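Local coordinates for protein CysE, serine acetyltransferase (Brucella abortus, PDB 4HZD) that probably catalyses the transfer of an acetyl group from acetyl-coenzyme A to L-serine, the step that commits serine to cysteine biosynthesis, at residues A[85-88]-A[89-93]; A[108-111]-A[112-116]. All blocks are in the same frame, centred on the assembly; numbering follows the deposited sequence.

Overall arrangement
Both contacts are local, joining side chains three to four residues apart, and both fall within the N-terminal helical region characteristic of serine acetyltransferases. They come in series along the chain: interaction 1 lies in the N-terminal part of helix 87-101, and interaction 2 spans the next, short helix 109-113 and the turn that leads to helix 116-132. Their centres lie 16 Å apart and their nearest atoms about 6 Å, without touching. Helix 87-101 links them, since its later residues pack against F108, V112 and L115. Interaction 1 stays within its own subunit, whereas interaction 2 also meets a second subunit, so these neighbouring helices contribute to intrachain packing and, at interaction 2, to the subunit interface.

Interaction 1. Residues A[85-88]-A[89-93]; sequences PEWS and HVLRV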
loop_
_atom_site.group_PDB
_atom_site.type_symbol
_atom_site.label_atom_id
_atom_site.label_comp_id
_atom_site.label_asym_id
_atom_site.label_seq_id
_atom_site.Cartn_x
_atom_site.Cartn_y
_atom_site.Cartn_z
ATOM N N PRO A 85 28.376 -16.716 -5.222
ATOM C CA PRO A 85 27.781 -18.046 -5.346
ATOM C C PRO A 85 27.788 -18.854 -4.059
ATOM O O PRO A 85 26.935 -19.730 -3.883
ATOM C CB PRO A 85 28.652 -18.759 -6.417
ATOM C CG PRO A 85 29.585 -17.739 -6.944
ATOM C CD PRO A 85 29.605 -16.562 -6.035
ATOM N N GLU A 86 28.745 -18.591 -3.177
ATOM C CA GLU A 86 28.830 -19.300 -1.897
ATOM C C GLU A 86 27.596 -19.026 -1.010
ATOM O O GLU A 86 27.333 -19.767 -0.064
ATOM C CB GLU A 86 30.104 -18.902 -1.141
ATOM C CG GLU A 86 30.131 -17.427 -0.763
ATOM C CD GLU A 86 30.858 -16.588 -1.817
ATOM O OE1 GLU A 86 30.747 -16.866 -3.054
ATOM O OE2 GLU A 86 31.560 -15.642 -1.402
ATOM N N TRP A 87 26.837 -17.982 -1.319
ATOM C CA TRP A 87 25.637 -17.680 -0.511
ATOM C C TRP A 87 24.633 -18.828 -0.491
ATOM O O TRP A 87 23.985 -19.063 0.508
ATOM C CB TRP A 87 25.021 -16.337 -0.899
ATOM C CG TRP A 87 23.873 -15.978 -0.009
ATOM C CD1 TRP A 87 23.894 -15.798 1.367
ATOM C CD2 TRP A 87 22.483 -15.791 -0.411
ATOM N NE1 TRP A 87 22.653 -15.505 1.833
ATOM C CE2 TRP A 87 21.749 -15.478 0.812
ATOM C CE3 TRP A 87 21.798 -15.841 -1.623
ATOM C CZ2 TRP A 87 20.378 -15.268 0.809
ATOM C CZ3 TRP A 87 20.415 -15.613 -1.628
ATOM C CH2 TRP A 87 19.723 -15.318 -0.440
ATOM N N SER A 88 24.529 -19.566 -1.591
ATOM C CA SER A 88 23.728 -20.795 -1.653
ATOM C C SER A 88 24.040 -21.799 -0.554
ATOM O O SER A 88 23.136 -22.346 0.054
ATOM C CB SER A 88 23.901 -21.476 -3.020
ATOM O OG SER A 88 23.273 -20.725 -4.033
ATOM N N HIS A 89 25.317 -22.067 -0.309
ATOM C CA HIS A 89 25.706 -22.943 0.804
ATOM C C HIS A 89 25.555 -22.269 2.175
ATOM O O HIS A 89 25.069 -22.904 3.137
ATOM C CB HIS A 89 27.138 -23.426 0.596
ATOM C CG HIS A 89 27.777 -24.004 1.841
ATOM N ND1 HIS A 89 27.510 -25.239 2.278
ATOM C CD2 HIS A 89 28.697 -23.456 2.743
ATOM C CE1 HIS A 89 28.214 -25.483 3.406
ATOM N NE2 HIS A 89 28.944 -24.391 3.685
ATOM N N VAL A 90 25.959 -20.990 2.267
ATOM C CA VAL A 90 25.885 -20.244 3.533
ATOM C C VAL A 90 24.439 -20.246 4.053
ATOM O O VAL A 90 24.202 -20.563 5.230
ATOM C CB VAL A 90 26.425 -18.803 3.406
ATOM C CG1 VAL A 90 26.145 -17.986 4.656
ATOM C CG2 VAL A 90 27.924 -18.774 3.082
ATOM N N LEU A 91 23.462 -19.949 3.192
ATOM C CA LEU A 91 22.069 -19.825 3.681
ATOM C C LEU A 91 21.521 -21.196 4.151
ATOM O O LEU A 91 20.732 -21.275 5.090
ATOM C CB LEU A 91 21.148 -19.154 2.624
ATOM C CG LEU A 91 20.763 -19.933 1.369
ATOM C CD1 LEU A 91 19.622 -20.882 1.686
ATOM C CD2 LEU A 91 20.412 -19.023 0.187
ATOM N N ARG A 92 21.924 -22.256 3.464
ATOM C CA ARG A 92 21.613 -23.640 3.839
ATOM C C ARG A 92 22.237 -24.069 5.185
ATOM O O ARG A 92 21.584 -24.756 5.990
ATOM C CB ARG A 92 22.015 -24.616 2.705
ATOM C CG ARG A 92 20.925 -24.800 1.622
ATOM C CD ARG A 92 21.468 -25.492 0.363
ATOM N NE ARG A 92 20.509 -25.502 -0.761
ATOM C CZ ARG A 92 20.303 -24.491 -1.624
ATOM N NH1 ARG A 92 20.937 -23.326 -1.502
ATOM N NH2 ARG A 92 19.426 -24.637 -2.617
ATOM N N VAL A 93 23.482 -23.684 5.429
ATOM C CA VAL A 93 24.087 -23.943 6.751
ATOM C C VAL A 93 23.390 -23.100 7.850
ATOM O O VAL A 93 23.174 -23.582 8.970
ATOM C CB VAL A 93 25.627 -23.811 6.777
ATOM C CG1 VAL A 93 26.251 -24.811 5.814
ATOM C CG2 VAL A 93 26.086 -22.426 6.403
#
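The carbonyl oxygen S88 O takes a side-chain bond from one helical turn ahead: R92 NH1 donates to it over 2.9 Å. The oxygen lies at the guanidinium edge, near its plane, while the donor stands above the carbonyl plane. The arginine chain runs extended from CG to NE past S88 O, and the turn at chi4 (82°) swings NH1 back onto it. Its charge is shared outward, NH2 pairing with D17 and NH1 with E52. E52 also accepts a hydrogen bond from S88 OG, so one carboxylate ties both ends of the pair together.

A second i to i+4 pair builds the buried side. L91 CD2 sits over one face of the W87 indole, 3.6 Å from the centroid of the six-membered ring and 2° off its normal, a CH-pi contact. The leucine places CG between its backbone N and carbonyl carbon (chi1 72°), a tight rotamer that brings this methyl over the ring. W87 NE1 is hydrogen-bonded to Q122, which together with the leucine limits how the indole can turn. In the backbone, L91 N donates to W87 O at 2.9 Å and V90 N to E86 O at 3.0 Å. These are the repeating bonds of an alpha-helix, here the N-terminal part of helix 87-101 in the N-terminal helical domain.

Interaction 2. Residues A[108-111]-A[112-116]; sequences FMDP and VLYLK
M109 and L113 make the closest side-chain contact here: M109 CG presses on L113 CD1 at 3.4 Å, tighter than usual for two carbons. The same leucine methyl also lies 3.8 Å from M109 SD. The methionine sends CG opposite its backbone N (chi1 -172°); this and an extended chi2 place SD near the methyl, and the bend at chi3 brings CE back beside it. On another side of the turn, L115 CD1 approaches the proline ring, 4.1 Å from P111 CD and 3.6 Å from P111 CA. D110 OD1 lies 4.2 Å from Y114 CD2, a looser pair whose carboxylate and ring planes are 35° apart, and L113 CB sits 3.5 Å above the centre of one face of the Y114 ring.

Two backbone hydrogen bonds accompany this packing. L113 N donates to M109 O and Y114 N to D110 O, each 2.9 Å long, the second more bent at 143°. Further out, R107 forms a salt bridge with D110 OD1, and Y114 OH is hydrogen-bonded to D137 of the second subunit.

L115 occupies the N-cap position of helix 116-132, so the chain leaves one short helix and enters the next almost at once. V112 and L113 face helix 38-46, V112 and M109 also touch helix 18-33, L115 leans on V98 of helix 87-101, and Y114 packs on Y141 of the second subunit.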
loop_
_atom_site.group_PDB
_atom_site.type_symbol
_atom_site.label_atom_id
_atom_site.label_comp_id
_atom_site.label_asym_id
_atom_site.label_seq_id
_atom_site.Cartn_x
_atom_site.Cartn_y
_atom_site.Cartn_z
ATOM N N PHE A 108 12.569 -27.090 8.342
ATOM C CA PHE A 108 13.466 -26.242 7.558
ATOM C C PHE A 108 12.757 -24.963 7.071
ATOM O O PHE A 108 13.380 -23.889 6.905
ATOM C CB PHE A 108 13.997 -27.017 6.353
ATOM C CG PHE A 108 14.902 -28.145 6.710
ATOM C CD1 PHE A 108 16.026 -27.928 7.501
ATOM C CD2 PHE A 108 14.653 -29.421 6.245
ATOM C CE1 PHE A 108 16.871 -28.958 7.854
ATOM C CE2 PHE A 108 15.503 -30.466 6.597
ATOM C CZ PHE A 108 16.620 -30.228 7.396
ATOM N N MET A 109 11.448 -25.073 6.869
ATOM C CA MET A 109 10.640 -23.932 6.375
ATOM C C MET A 109 10.473 -22.820 7.432
ATOM O O MET A 109 10.253 -21.649 7.074
ATOM C CB MET A 109 9.259 -24.440 5.944
ATOM C CG MET A 109 8.417 -23.392 5.234
ATOM S SD MET A 109 6.992 -24.167 4.460
ATOM C CE MET A 109 5.750 -24.290 5.716
ATOM N N ASP A 110 10.587 -23.180 8.721
ATOM C CA ASP A 110 10.338 -22.219 9.811
ATOM C C ASP A 110 11.266 -20.994 9.745
ATOM O O ASP A 110 10.773 -19.877 9.766
ATOM C CB ASP A 110 10.310 -22.886 11.221
ATOM C CG ASP A 110 9.191 -23.928 11.362
ATOM O OD1 ASP A 110 8.139 -23.796 10.715
ATOM O OD2 ASP A 110 9.369 -24.912 12.092
ATOM N N PRO A 111 12.606 -21.185 9.667
ATOM C CA PRO A 111 13.421 -19.950 9.487
ATOM C C PRO A 111 13.154 -19.169 8.177
ATOM O O PRO A 111 13.145 -17.913 8.177
ATOM C CB PRO A 111 14.877 -20.466 9.493
ATOM C CG PRO A 111 14.770 -21.976 9.287
ATOM C CD PRO A 111 13.458 -22.365 9.913
ATOM N N VAL A 112 12.977 -19.899 7.082
ATOM C CA VAL A 112 12.766 -19.270 5.788
ATOM C C VAL A 112 11.559 -18.335 5.841
ATOM O O VAL A 112 11.633 -17.164 5.402
ATOM C CB VAL A 112 12.599 -20.325 4.688
ATOM C CG1 VAL A 112 12.216 -19.654 3.370
ATOM C CG2 VAL A 112 13.899 -21.111 4.546
ATOM N N LEU A 113 10.472 -18.787 6.454
ATOM C CA LEU A 113 9.272 -17.921 6.420
ATOM C C LEU A 113 9.136 -16.969 7.590
ATOM O O LEU A 113 8.588 -15.891 7.420
ATOM C CB LEU A 113 8.001 -18.766 6.360
ATOM C CG LEU A 113 7.848 -19.630 5.127
ATOM C CD1 LEU A 113 6.612 -20.484 5.400
ATOM C CD2 LEU A 113 7.686 -18.767 3.878
ATOM N N TYR A 114 9.599 -17.390 8.778
ATOM C CA TYR A 114 9.122 -16.786 10.037
ATOM C C TYR A 114 10.173 -16.073 10.894
ATOM O O TYR A 114 9.900 -15.021 11.501
ATOM C CB TYR A 114 8.291 -17.791 10.874
ATOM C CG TYR A 114 7.154 -18.421 10.100
ATOM C CD1 TYR A 114 6.177 -17.627 9.477
ATOM C CD2 TYR A 114 7.076 -19.822 9.930
ATOM C CE1 TYR A 114 5.162 -18.200 8.712
ATOM C CE2 TYR A 114 6.050 -20.401 9.190
ATOM C CZ TYR A 114 5.079 -19.586 8.602
ATOM O OH TYR A 114 4.074 -20.142 7.840
ATOM N N LEU A 115 11.384 -16.614 10.926
ATOM C CA LEU A 115 12.294 -16.197 11.979
ATOM C C LEU A 115 13.147 -14.998 11.581
ATOM O O LEU A 115 14.017 -15.075 10.698
ATOM C CB LEU A 115 13.092 -17.367 12.554
ATOM C CG LEU A 115 12.190 -18.583 12.832
ATOM C CD1 LEU A 115 13.037 -19.833 13.064
ATOM C CD2 LEU A 115 11.192 -18.324 13.963
ATOM N N LYS A 116 12.859 -13.874 12.228
ATOM C CA LYS A 116 13.495 -12.606 11.860
ATOM C C LYS A 116 15.004 -12.627 12.070
ATOM O O LYS A 116 15.729 -11.955 11.355
ATOM C CB LYS A 116 12.812 -11.399 12.569
ATOM C CG LYS A 116 13.105 -11.287 14.057
ATOM C CD LYS A 116 12.201 -10.236 14.727
ATOM C CE LYS A 116 12.759 -9.865 16.105
ATOM N NZ LYS A 116 11.750 -9.071 16.880
#